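Local coordinates for DTDP-4-dehydrorhamnose reductase, rfbD ortholog (Clostridium acetobutylicum, PDB 1VL0), which probably catalyses the last reduction step to dTDP-L-rhamnose, using a nicotinamide cofactor, and holds NADH in this crystal, at residues D114-G119 with I157-W162; T215-C220 with S261-Y266; H188-T193 with A255-Y260. One frame throughout, in Å; residues are numbered along the deposited sequence.

How the contacts relate
All three contacts lie in one chain and reach the same mixed sheet. Strand 155-164 of contact 1 pairs with strand 214-217 of contact 2 and with strand 191-196 of contact 3. The centres of contacts 1 and 2 are about 8 Å apart, those of 1 and 3 about 11 Å, and those of 2 and 3 about 15 Å. Along the chain, contact 1 closes before the others open, whereas the segments of contacts 2 and 3 alternate. Residues 255-260 and 261-266 form one continuous loop, which passes first along 188-193 and then along 215-220. This late loop thus ties two strands of the sheet together beside the NADH-bound region of contact 1.

Contact 1 (D114-G119 with I157-W162). With NAI (1,4-dihydronicotinamide adenine dinucleotide), chain D.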
loop_
_atom_site.group_PDB
_atom_site.type_symbol
_atom_site.label_atom_id
_atom_site.label_comp_id
_atom_site.label_asym_id
_atom_site.label_seq_id
_atom_site.Cartn_x
_atom_site.Cartn_y
_atom_site.Cartn_z
ATOM N N ASP A 114 15.909 -10.294 4.690
ATOM C CA ASP A 114 15.187 -11.196 5.614
ATOM C C ASP A 114 14.935 -10.607 6.993
ATOM O O ASP A 114 14.086 -11.077 7.709
ATOM C CB ASP A 114 15.997 -12.522 5.770
ATOM C CG ASP A 114 17.382 -12.322 6.438
ATOM O OD1 ASP A 114 18.161 -11.453 5.993
ATOM O OD2 ASP A 114 17.773 -13.000 7.419
ATOM N N TYR A 115 15.636 -9.546 7.364
ATOM C CA TYR A 115 15.367 -8.875 8.654
ATOM C C TYR A 115 14.029 -8.117 8.694
ATOM O O TYR A 115 13.681 -7.532 9.706
ATOM C CB TYR A 115 16.495 -7.885 9.004
ATOM C CG TYR A 115 17.700 -8.520 9.701
ATOM C CD1 TYR A 115 18.524 -9.388 9.026
ATOM C CD2 TYR A 115 17.993 -8.234 11.022
ATOM C CE1 TYR A 115 19.604 -9.963 9.645
ATOM C CE2 TYR A 115 19.060 -8.794 11.643
ATOM C CZ TYR A 115 19.874 -9.664 10.938
ATOM O OH TYR A 115 20.958 -10.255 11.550
ATOM N N VAL A 116 13.272 -8.101 7.594
ATOM C CA VAL A 116 11.896 -7.576 7.654
ATOM C C VAL A 116 10.969 -8.508 8.417
ATOM O O VAL A 116 9.883 -8.108 8.782
ATOM C CB VAL A 116 11.297 -7.245 6.274
ATOM C CG1 VAL A 116 12.199 -6.207 5.534
ATOM C CG2 VAL A 116 11.095 -8.466 5.419
ATOM N N PHE A 117 11.391 -9.742 8.637
ATOM C CA PHE A 117 10.610 -10.743 9.381
ATOM C C PHE A 117 11.111 -10.831 10.821
ATOM O O PHE A 117 12.189 -10.327 11.112
ATOM C CB PHE A 117 10.709 -12.071 8.668
ATOM C CG PHE A 117 10.154 -12.030 7.272
ATOM C CD1 PHE A 117 8.788 -11.889 7.059
ATOM C CD2 PHE A 117 10.982 -12.128 6.168
ATOM C CE1 PHE A 117 8.270 -11.895 5.777
ATOM C CE2 PHE A 117 10.466 -12.100 4.881
ATOM C CZ PHE A 117 9.115 -11.945 4.682
ATOM N N ASP A 118 10.300 -11.375 11.720
ATOM C CA ASP A 118 10.646 -11.387 13.151
ATOM C C ASP A 118 11.497 -12.586 13.607
ATOM O O ASP A 118 11.981 -12.604 14.714
ATOM C CB ASP A 118 9.399 -11.256 14.052
ATOM C CG ASP A 118 8.376 -12.369 13.858
ATOM O OD1 ASP A 118 8.699 -13.445 13.303
ATOM O OD2 ASP A 118 7.197 -12.221 14.229
ATOM N N GLY A 119 11.679 -13.586 12.748
ATOM C CA GLY A 119 12.497 -14.738 13.093
ATOM C C GLY A 119 11.789 -15.820 13.874
ATOM O O GLY A 119 12.390 -16.782 14.295
ATOM N N ILE A 157 11.349 -5.633 -5.810
ATOM C CA ILE A 157 11.988 -5.710 -4.481
ATOM C C ILE A 157 12.523 -7.111 -4.386
ATOM O O ILE A 157 11.768 -8.063 -4.563
ATOM C CB ILE A 157 10.986 -5.379 -3.368
ATOM C CG1 ILE A 157 10.663 -3.858 -3.396
ATOM C CG2 ILE A 157 11.507 -5.759 -1.968
ATOM C CD1 ILE A 157 9.410 -3.544 -2.718
ATOM N N VAL A 158 13.828 -7.226 -4.148
ATOM C CA VAL A 158 14.496 -8.525 -4.064
ATOM C C VAL A 158 15.154 -8.677 -2.683
ATOM O O VAL A 158 16.132 -7.963 -2.374
ATOM C CB VAL A 158 15.531 -8.709 -5.174
ATOM C CG1 VAL A 158 16.148 -10.135 -5.115
ATOM C CG2 VAL A 158 14.888 -8.453 -6.595
ATOM N N ARG A 159 14.535 -9.488 -1.823
ATOM C CA ARG A 159 15.019 -9.722 -0.470
ATOM C C ARG A 159 16.069 -10.796 -0.480
ATOM O O ARG A 159 15.859 -11.877 -1.012
ATOM C CB ARG A 159 13.886 -10.134 0.487
ATOM C CG ARG A 159 12.744 -9.166 0.550
ATOM C CD ARG A 159 11.826 -9.468 1.715
ATOM N NE ARG A 159 10.704 -8.527 1.796
ATOM C CZ ARG A 159 9.424 -8.827 1.918
ATOM N NH1 ARG A 159 9.004 -10.081 1.977
ATOM N NH2 ARG A 159 8.552 -7.827 1.978
ATOM N N THR A 160 17.198 -10.525 0.150
ATOM C CA THR A 160 18.228 -11.526 0.249
ATOM C C THR A 160 18.753 -11.666 1.693
ATOM O O THR A 160 18.230 -11.026 2.607
ATOM C CB THR A 160 19.336 -11.281 -0.763
ATOM O OG1 THR A 160 20.195 -12.443 -0.796
ATOM C CG2 THR A 160 20.233 -10.133 -0.378
ATOM N N ALA A 161 19.745 -12.540 1.895
ATOM C CA ALA A 161 20.235 -12.833 3.247
ATOM C C ALA A 161 21.589 -13.511 3.183
ATOM O O ALA A 161 21.922 -14.144 2.170
ATOM C CB ALA A 161 19.248 -13.767 3.978
ATOM N N TRP A 162 22.351 -13.371 4.272
ATOM C CA TRP A 162 23.590 -14.140 4.492
ATOM C C TRP A 162 24.450 -14.033 3.249
ATOM O O TRP A 162 24.916 -15.029 2.693
ATOM C CB TRP A 162 23.259 -15.588 4.783
ATOM C CG TRP A 162 22.581 -15.829 6.073
ATOM C CD1 TRP A 162 21.743 -14.978 6.770
ATOM C CD2 TRP A 162 22.624 -17.039 6.832
ATOM N NE1 TRP A 162 21.280 -15.594 7.911
ATOM C CE2 TRP A 162 21.829 -16.844 7.991
ATOM C CE3 TRP A 162 23.308 -18.243 6.690
ATOM C CZ2 TRP A 162 21.693 -17.815 8.973
ATOM C CZ3 TRP A 162 23.158 -19.187 7.630
ATOM C CH2 TRP A 162 22.360 -18.979 8.776
HETATM P PA NAI D . 27.927 -3.642 0.748
HETATM O O1A NAI D . 27.961 -3.189 2.181
HETATM O O2A NAI D . 29.021 -4.615 0.385
HETATM O O5B NAI D . 27.883 -2.313 -0.151
HETATM C C5B NAI D . 26.898 -1.346 0.157
HETATM C C4B NAI D . 27.246 0.001 -0.462
HETATM O O4B NAI D . 26.469 1.026 0.154
HETATM C C3B NAI D . 28.689 0.463 -0.271
HETATM O O3B NAI D . 29.370 0.492 -1.512
HETATM C C2B NAI D . 28.511 1.862 0.337
HETATM O O2B NAI D . 29.558 2.784 0.063
HETATM C C1B NAI D . 27.134 2.212 -0.235
HETATM N N9A NAI D . 26.475 3.449 0.223
HETATM C C8A NAI D . 26.345 3.838 1.527
HETATM N N7A NAI D . 25.717 5.031 1.552
HETATM C C5A NAI D . 25.453 5.442 0.290
HETATM C C6A NAI D . 24.835 6.589 -0.211
HETATM N N6A NAI D . 24.397 7.541 0.599
HETATM N N1A NAI D . 24.695 6.738 -1.572
HETATM C C2A NAI D . 25.160 5.740 -2.434
HETATM N N3A NAI D . 25.795 4.625 -1.948
HETATM C C4A NAI D . 25.933 4.454 -0.586
HETATM O O3 NAI D . 26.465 -4.230 0.451
HETATM P PN NAI D . 26.088 -5.733 -0.019
HETATM O O1N NAI D . 26.172 -5.859 -1.487
HETATM O O2N NAI D . 26.669 -6.681 0.957
HETATM O O5D NAI D . 24.485 -5.628 0.179
HETATM C C5D NAI D . 23.671 -5.394 -0.962
HETATM C C4D NAI D . 22.225 -5.352 -0.544
HETATM O O4D NAI D . 21.824 -6.584 0.094
HETATM C C3D NAI D . 21.931 -4.214 0.433
HETATM O O3D NAI D . 20.809 -3.568 -0.100
HETATM C C2D NAI D . 21.629 -4.890 1.770
HETATM O O2D NAI D . 20.693 -4.255 2.634
HETATM C C1D NAI D . 21.103 -6.244 1.280
HETATM N N1N NAI D . 21.298 -7.333 2.235
HETATM C C2N NAI D . 22.570 -7.818 2.441
HETATM C C3N NAI D . 22.732 -8.874 3.336
HETATM C C7N NAI D . 24.094 -9.210 3.864
HETATM O O7N NAI D . 24.249 -10.448 4.505
HETATM N N7N NAI D . 25.112 -8.351 3.719
HETATM C C4N NAI D . 21.617 -9.415 3.992
HETATM C C5N NAI D . 20.335 -8.912 3.773
HETATM C C6N NAI D . 20.213 -7.855 2.877
HETATM O O HOH W 1 20.937 -11.413 6.257
HETATM O O HOH W 2 19.448 -13.484 9.156
#
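Val116 and Phe117 meet the guanidinium group of Arg159 in the tight part of this buried contact. Val116 CG2 sits over one face of the group, 3.6 Å from Arg159 NE. Phe117 CZ lies 3.3 Å from Arg159 NH1, with the ring and guanidinium planes 89° apart. The extended Arg159 chain sets the guanidinium beside this apolar pair and near its polar partners. NH2 forms a salt bridge with Glu145 of helix 136-151, and NH1 bonds to His217 NE2. Strands 107-113 and 155-164 are parallel neighbours in the Rossmann-type sheet, and the two segments continue that pairing where the first strand gives way to a 3-10 turn. There the backbone N of Asp114 donates to Thr160 O at 3.2 Å. Toward Trp162 the fit is looser and water fills in. Asp114 OD1 still touches Ala161 CB at 3.3 Å, but the carboxylate reaches Trp162 through two waters. One links OD1 to the backbone N of Trp162, the other OD2 to Trp162 NE1; both lie at the edge of the indole, in its plane. The nicotinamide end of NADH lies against 157-162, with Thr160 O 3.2 Å from C5N and Ala161 CA 3.8 Å from C4N.

Contact 2 (T215-C220 with S261-Y266)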
loop_
_atom_site.group_PDB
_atom_site.type_symbol
_atom_site.label_atom_id
_atom_site.label_comp_id
_atom_site.label_asym_id
_atom_site.label_seq_id
_atom_site.Cartn_x
_atom_site.Cartn_y
_atom_site.Cartn_z
ATOM N N THR A 215 7.688 -8.337 -5.652
ATOM C CA THR A 215 8.572 -8.641 -4.572
ATOM C C THR A 215 9.009 -10.094 -4.629
ATOM O O THR A 215 8.164 -10.984 -4.678
ATOM C CB THR A 215 7.863 -8.326 -3.237
ATOM O OG1 THR A 215 7.595 -6.906 -3.171
ATOM C CG2 THR A 215 8.740 -8.637 -2.021
ATOM N N PHE A 216 10.328 -10.307 -4.593
ATOM C CA PHE A 216 10.921 -11.643 -4.678
ATOM C C PHE A 216 11.861 -11.890 -3.513
ATOM O O PHE A 216 12.653 -11.046 -3.200
ATOM C CB PHE A 216 11.736 -11.805 -5.962
ATOM C CG PHE A 216 10.908 -11.635 -7.213
ATOM C CD1 PHE A 216 10.609 -10.364 -7.689
ATOM C CD2 PHE A 216 10.358 -12.738 -7.854
ATOM C CE1 PHE A 216 9.783 -10.191 -8.903
ATOM C CE2 PHE A 216 9.557 -12.565 -9.013
ATOM C CZ PHE A 216 9.259 -11.312 -9.492
ATOM N N HIS A 217 11.824 -13.087 -2.970
ATOM C CA HIS A 217 12.908 -13.632 -2.158
ATOM C C HIS A 217 13.952 -14.288 -3.049
ATOM O O HIS A 217 13.640 -14.944 -4.047
ATOM C CB HIS A 217 12.339 -14.679 -1.191
ATOM C CG HIS A 217 11.476 -14.091 -0.127
ATOM N ND1 HIS A 217 10.736 -14.864 0.752
ATOM C CD2 HIS A 217 11.193 -12.800 0.168
ATOM C CE1 HIS A 217 10.095 -14.059 1.582
ATOM N NE2 HIS A 217 10.337 -12.810 1.239
ATOM N N CYS A 218 15.223 -14.056 -2.721
ATOM C CA CYS A 218 16.335 -14.613 -3.472
ATOM C C CYS A 218 17.503 -14.943 -2.561
ATOM O O CYS A 218 18.414 -14.115 -2.371
ATOM C CB CYS A 218 16.799 -13.650 -4.564
ATOM S SG CYS A 218 18.032 -14.492 -5.563
ATOM N N THR A 219 17.423 -16.131 -1.947
ATOM C CA THR A 219 18.557 -16.780 -1.358
ATOM C C THR A 219 18.845 -18.117 -2.114
ATOM O O THR A 219 18.016 -18.637 -2.879
ATOM C CB THR A 219 18.332 -17.051 0.143
ATOM O OG1 THR A 219 17.179 -17.886 0.337
ATOM C CG2 THR A 219 18.026 -15.776 0.874
ATOM N N CYS A 220 20.029 -18.670 -1.847
ATOM C CA CYS A 220 20.388 -19.947 -2.412
ATOM C C CYS A 220 19.457 -21.051 -1.882
ATOM O O CYS A 220 18.739 -20.868 -0.891
ATOM C CB CYS A 220 21.900 -20.246 -2.190
ATOM S SG CYS A 220 23.058 -19.360 -3.347
ATOM N N SER A 261 15.386 -17.498 9.649
ATOM C CA SER A 261 15.214 -16.573 8.551
ATOM C C SER A 261 15.391 -17.224 7.186
ATOM O O SER A 261 15.895 -16.606 6.256
ATOM C CB SER A 261 16.179 -15.395 8.722
ATOM O OG SER A 261 17.462 -15.839 9.059
ATOM N N VAL A 262 14.921 -18.460 7.059
ATOM C CA VAL A 262 14.963 -19.145 5.775
ATOM C C VAL A 262 13.872 -18.529 4.908
ATOM O O VAL A 262 12.707 -18.555 5.288
ATOM C CB VAL A 262 14.743 -20.668 5.914
ATOM C CG1 VAL A 262 14.738 -21.339 4.540
ATOM C CG2 VAL A 262 15.814 -21.253 6.751
ATOM N N LEU A 263 14.269 -17.968 3.758
ATOM C CA LEU A 263 13.326 -17.458 2.817
ATOM C C LEU A 263 13.076 -18.465 1.725
ATOM O O LEU A 263 14.004 -18.960 1.117
ATOM C CB LEU A 263 13.869 -16.188 2.171
ATOM C CG LEU A 263 14.279 -15.089 3.133
ATOM C CD1 LEU A 263 14.721 -13.846 2.285
ATOM C CD2 LEU A 263 13.174 -14.707 4.058
ATOM N N ARG A 264 11.819 -18.743 1.443
ATOM C CA ARG A 264 11.491 -19.522 0.284
ATOM C C ARG A 264 11.485 -18.566 -0.917
ATOM O O ARG A 264 10.920 -17.475 -0.839
ATOM C CB ARG A 264 10.130 -20.143 0.465
ATOM C CG ARG A 264 9.751 -21.102 -0.603
ATOM C CD ARG A 264 8.504 -21.866 -0.309
ATOM N NE ARG A 264 8.127 -22.673 -1.471
ATOM C CZ ARG A 264 7.040 -23.430 -1.571
ATOM N NH1 ARG A 264 6.214 -23.521 -0.573
ATOM N NH2 ARG A 264 6.786 -24.093 -2.691
ATOM N N ASN A 265 12.077 -18.992 -2.026
ATOM C CA ASN A 265 12.058 -18.248 -3.250
ATOM C C ASN A 265 10.777 -18.597 -4.008
ATOM O O ASN A 265 10.808 -19.032 -5.197
ATOM C CB ASN A 265 13.271 -18.585 -4.141
ATOM C CG ASN A 265 14.619 -18.049 -3.636
ATOM O OD1 ASN A 265 14.806 -17.622 -2.497
ATOM N ND2 ASN A 265 15.582 -18.135 -4.491
ATOM N N TYR A 266 9.639 -18.302 -3.381
ATOM C CA TYR A 266 8.295 -18.737 -3.860
ATOM C C TYR A 266 7.836 -18.033 -5.129
ATOM O O TYR A 266 7.315 -18.632 -6.056
ATOM C CB TYR A 266 7.301 -18.533 -2.742
ATOM C CG TYR A 266 6.023 -19.320 -2.846
ATOM C CD1 TYR A 266 5.986 -20.597 -3.352
ATOM C CD2 TYR A 266 4.822 -18.753 -2.411
ATOM C CE1 TYR A 266 4.766 -21.301 -3.434
ATOM C CE2 TYR A 266 3.646 -19.408 -2.490
ATOM C CZ TYR A 266 3.616 -20.702 -2.996
ATOM O OH TYR A 266 2.395 -21.338 -3.035
HETATM O O HOH W 3 17.153 -18.264 2.947
#
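Asn265 and Thr219 form the polar centre of this contact, where the loop before helix 266-270 meets 215-220, on and after strand 214-217 of the Rossmann-type sheet. Asn265 is the middle residue of an inverse gamma turn and the N-cap residue of helix 266-270. Its side chain makes no capping bond and is used across the contact instead. CB rests 3.7 Å from His217 O. CG also lies against that oxygen, at 3.3 Å. OD1 accepts the backbone N-H of Thr219 at 3.1 Å, in the plane of its own carbonyl and on a lone pair, with an N-H...O angle of 160°. ND2 donates back to Thr219 O at 3.0 Å. This second bond is more bent, and the acceptor lies 31° out of the Asn265 amide plane. ND2 also bonds to Asp274 OD1, and Thr219 O takes a bond from Thr276 OG1. Two bonds to the backbone of one residue fix the rotation of the amide.

The second anchor is His217. With CG anti to the carbonyl carbon (chi1 -69°), the ring lies across the Leu263 side chain and turns its ND1 edge to Arg264 O. Leu263 CD2 makes a CH-pi contact over one face, offset toward the rim. The ND1 bond to Arg264 O is weak; the same oxygen closes the gamma turn by a weak bond from Tyr266 N. ND1 also makes a weak bond to Ile125 O. The stronger partner of the imidazole is Arg159 NH1, at NE2. Together these three partners are consistent with a proton on ND1.

Farther along the loop, toward Val262, a water donates to Thr219 OG1 at 2.6 Å and accepts from Leu263 N at 3.0 Å.

Contact 3 (H188-T193 with A255-Y260); sequences HDQVGT and AKRPKY
A single beta bridge joins Val191, at the start of strand 191-196, to Tyr260 in the loop before helix 266-270. One of its bonds runs from Val191 N to Lys259 O at 2.9 Å. The other, from Ser261 N to Val191 O, completes the pattern of a parallel bridge. Lys259 O also lies 3.2 Å from Gln190 CA in a CA-H...O contact. A water donates to both Val191 O and Pro258 O as an additional link. Val191 CG2 packs on the Tyr260 ring, nearest CD2 at 3.4 Å. The Gln190 chain is extended and passes Arg257 at a slant, with OE1 3.7 Å from Arg257 CB. The polar ends of these two side chains go elsewhere: Gln190 NE2 bonds to Thr248, and Arg257 NH1 forms a salt bridge with Asp77. Lys259 doubles back along its length, which brings CE within 3.5 Å of Asp189 O. Its NZ then makes a long salt bridge of 3.9 Å to Asp189 OD2, while Asp189 OD1 is bonded to Thr248. At this distance, on the protein surface, the ion pair probably adds little, and the two backbone bonds fix the register.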
loop_
_atom_site.group_PDB
_atom_site.type_symbol
_atom_site.label_atom_id
_atom_site.label_comp_id
_atom_site.label_asym_id
_atom_site.label_seq_id
_atom_site.Cartn_x
_atom_site.Cartn_y
_atom_site.Cartn_z
ATOM N N HIS A 188 24.584 -21.983 16.441
ATOM C CA HIS A 188 23.849 -23.071 15.780
ATOM C C HIS A 188 22.294 -22.912 15.887
ATOM O O HIS A 188 21.513 -23.681 15.306
ATOM C CB HIS A 188 24.283 -24.400 16.391
ATOM C CG HIS A 188 23.957 -25.592 15.556
ATOM N ND1 HIS A 188 23.948 -25.560 14.173
ATOM C CD2 HIS A 188 23.663 -26.864 15.904
ATOM C CE1 HIS A 188 23.647 -26.761 13.710
ATOM N NE2 HIS A 188 23.474 -27.569 14.739
ATOM N N ASP A 189 21.854 -21.900 16.626
ATOM C CA ASP A 189 20.432 -21.662 16.838
ATOM C C ASP A 189 19.886 -20.528 15.974
ATOM O O ASP A 189 18.819 -20.019 16.225
ATOM C CB ASP A 189 20.122 -21.457 18.330
ATOM C CG ASP A 189 20.783 -20.228 18.932
ATOM O OD1 ASP A 189 21.457 -19.466 18.212
ATOM O OD2 ASP A 189 20.672 -19.938 20.161
ATOM N N GLN A 190 20.615 -20.130 14.942
ATOM C CA GLN A 190 20.092 -19.179 13.959
ATOM C C GLN A 190 20.270 -19.821 12.582
ATOM O O GLN A 190 21.369 -20.252 12.259
ATOM C CB GLN A 190 20.857 -17.870 14.000
ATOM C CG GLN A 190 20.812 -17.098 15.361
ATOM C CD GLN A 190 21.672 -15.822 15.316
ATOM O OE1 GLN A 190 21.853 -15.219 14.241
ATOM N NE2 GLN A 190 22.207 -15.422 16.459
ATOM N N VAL A 191 19.189 -19.927 11.812
ATOM C CA VAL A 191 19.217 -20.662 10.566
ATOM C C VAL A 191 18.706 -19.790 9.422
ATOM O O VAL A 191 17.898 -18.886 9.605
ATOM C CB VAL A 191 18.454 -22.034 10.594
ATOM C CG1 VAL A 191 18.831 -22.889 11.858
ATOM C CG2 VAL A 191 17.013 -21.836 10.543
ATOM N N GLY A 192 19.207 -20.085 8.238
ATOM C CA GLY A 192 18.931 -19.302 7.040
ATOM C C GLY A 192 19.605 -20.065 5.932
ATOM O O GLY A 192 19.765 -21.260 6.013
ATOM N N THR A 193 20.027 -19.355 4.903
ATOM C CA THR A 193 20.726 -19.946 3.791
ATOM C C THR A 193 21.784 -18.962 3.283
ATOM O O THR A 193 21.416 -17.847 2.893
ATOM C CB THR A 193 19.796 -20.200 2.607
ATOM O OG1 THR A 193 18.571 -20.789 3.071
ATOM C CG2 THR A 193 20.483 -21.194 1.630
ATOM N N ALA A 255 21.653 -5.579 18.270
ATOM C CA ALA A 255 20.504 -5.851 17.400
ATOM C C ALA A 255 19.950 -7.291 17.586
ATOM O O ALA A 255 20.724 -8.271 17.626
ATOM C CB ALA A 255 20.879 -5.609 15.937
ATOM N N LYS A 256 18.619 -7.397 17.698
ATOM C CA LYS A 256 17.919 -8.687 17.688
ATOM C C LYS A 256 18.086 -9.349 16.313
ATOM O O LYS A 256 17.805 -8.724 15.273
ATOM C CB LYS A 256 16.406 -8.536 18.011
ATOM C CG LYS A 256 16.087 -8.064 19.438
ATOM C CD LYS A 256 14.592 -7.745 19.633
ATOM N N ARG A 257 18.572 -10.602 16.331
ATOM C CA ARG A 257 18.721 -11.433 15.127
ATOM C C ARG A 257 17.695 -12.544 15.105
ATOM O O ARG A 257 17.391 -13.116 16.147
ATOM C CB ARG A 257 20.120 -12.033 15.068
ATOM C CG ARG A 257 21.110 -11.075 14.430
ATOM C CD ARG A 257 22.470 -11.182 14.982
ATOM N NE ARG A 257 23.366 -10.228 14.339
ATOM C CZ ARG A 257 23.687 -9.032 14.819
ATOM N NH1 ARG A 257 23.161 -8.583 15.969
ATOM N NH2 ARG A 257 24.546 -8.279 14.136
ATOM N N PRO A 258 17.176 -12.860 13.926
ATOM C CA PRO A 258 16.097 -13.807 13.816
ATOM C C PRO A 258 16.609 -15.205 14.115
ATOM O O PRO A 258 17.709 -15.550 13.704
ATOM C CB PRO A 258 15.673 -13.708 12.327
ATOM C CG PRO A 258 16.425 -12.576 11.747
ATOM C CD PRO A 258 17.645 -12.421 12.598
ATOM N N LYS A 259 15.831 -16.005 14.825
ATOM C CA LYS A 259 16.200 -17.394 15.039
ATOM C C LYS A 259 16.136 -18.172 13.712
ATOM O O LYS A 259 16.945 -19.063 13.474
ATOM C CB LYS A 259 15.291 -18.051 16.081
ATOM C CG LYS A 259 15.488 -17.470 17.471
ATOM C CD LYS A 259 15.635 -18.477 18.604
ATOM C CE LYS A 259 17.148 -18.622 19.026
ATOM N NZ LYS A 259 17.689 -17.465 19.821
ATOM N N TYR A 260 15.122 -17.874 12.915
ATOM C CA TYR A 260 14.797 -18.610 11.738
ATOM C C TYR A 260 14.479 -17.611 10.615
ATOM O O TYR A 260 13.422 -16.969 10.635
ATOM C CB TYR A 260 13.596 -19.515 11.982
ATOM C CG TYR A 260 13.295 -20.438 10.796
ATOM C CD1 TYR A 260 12.649 -19.953 9.661
ATOM C CD2 TYR A 260 13.653 -21.764 10.812
ATOM C CE1 TYR A 260 12.378 -20.754 8.579
ATOM C CE2 TYR A 260 13.346 -22.600 9.735
ATOM C CZ TYR A 260 12.734 -22.083 8.618
ATOM O OH TYR A 260 12.478 -22.895 7.545
HETATM O O HOH W 4 18.879 -16.254 11.173
#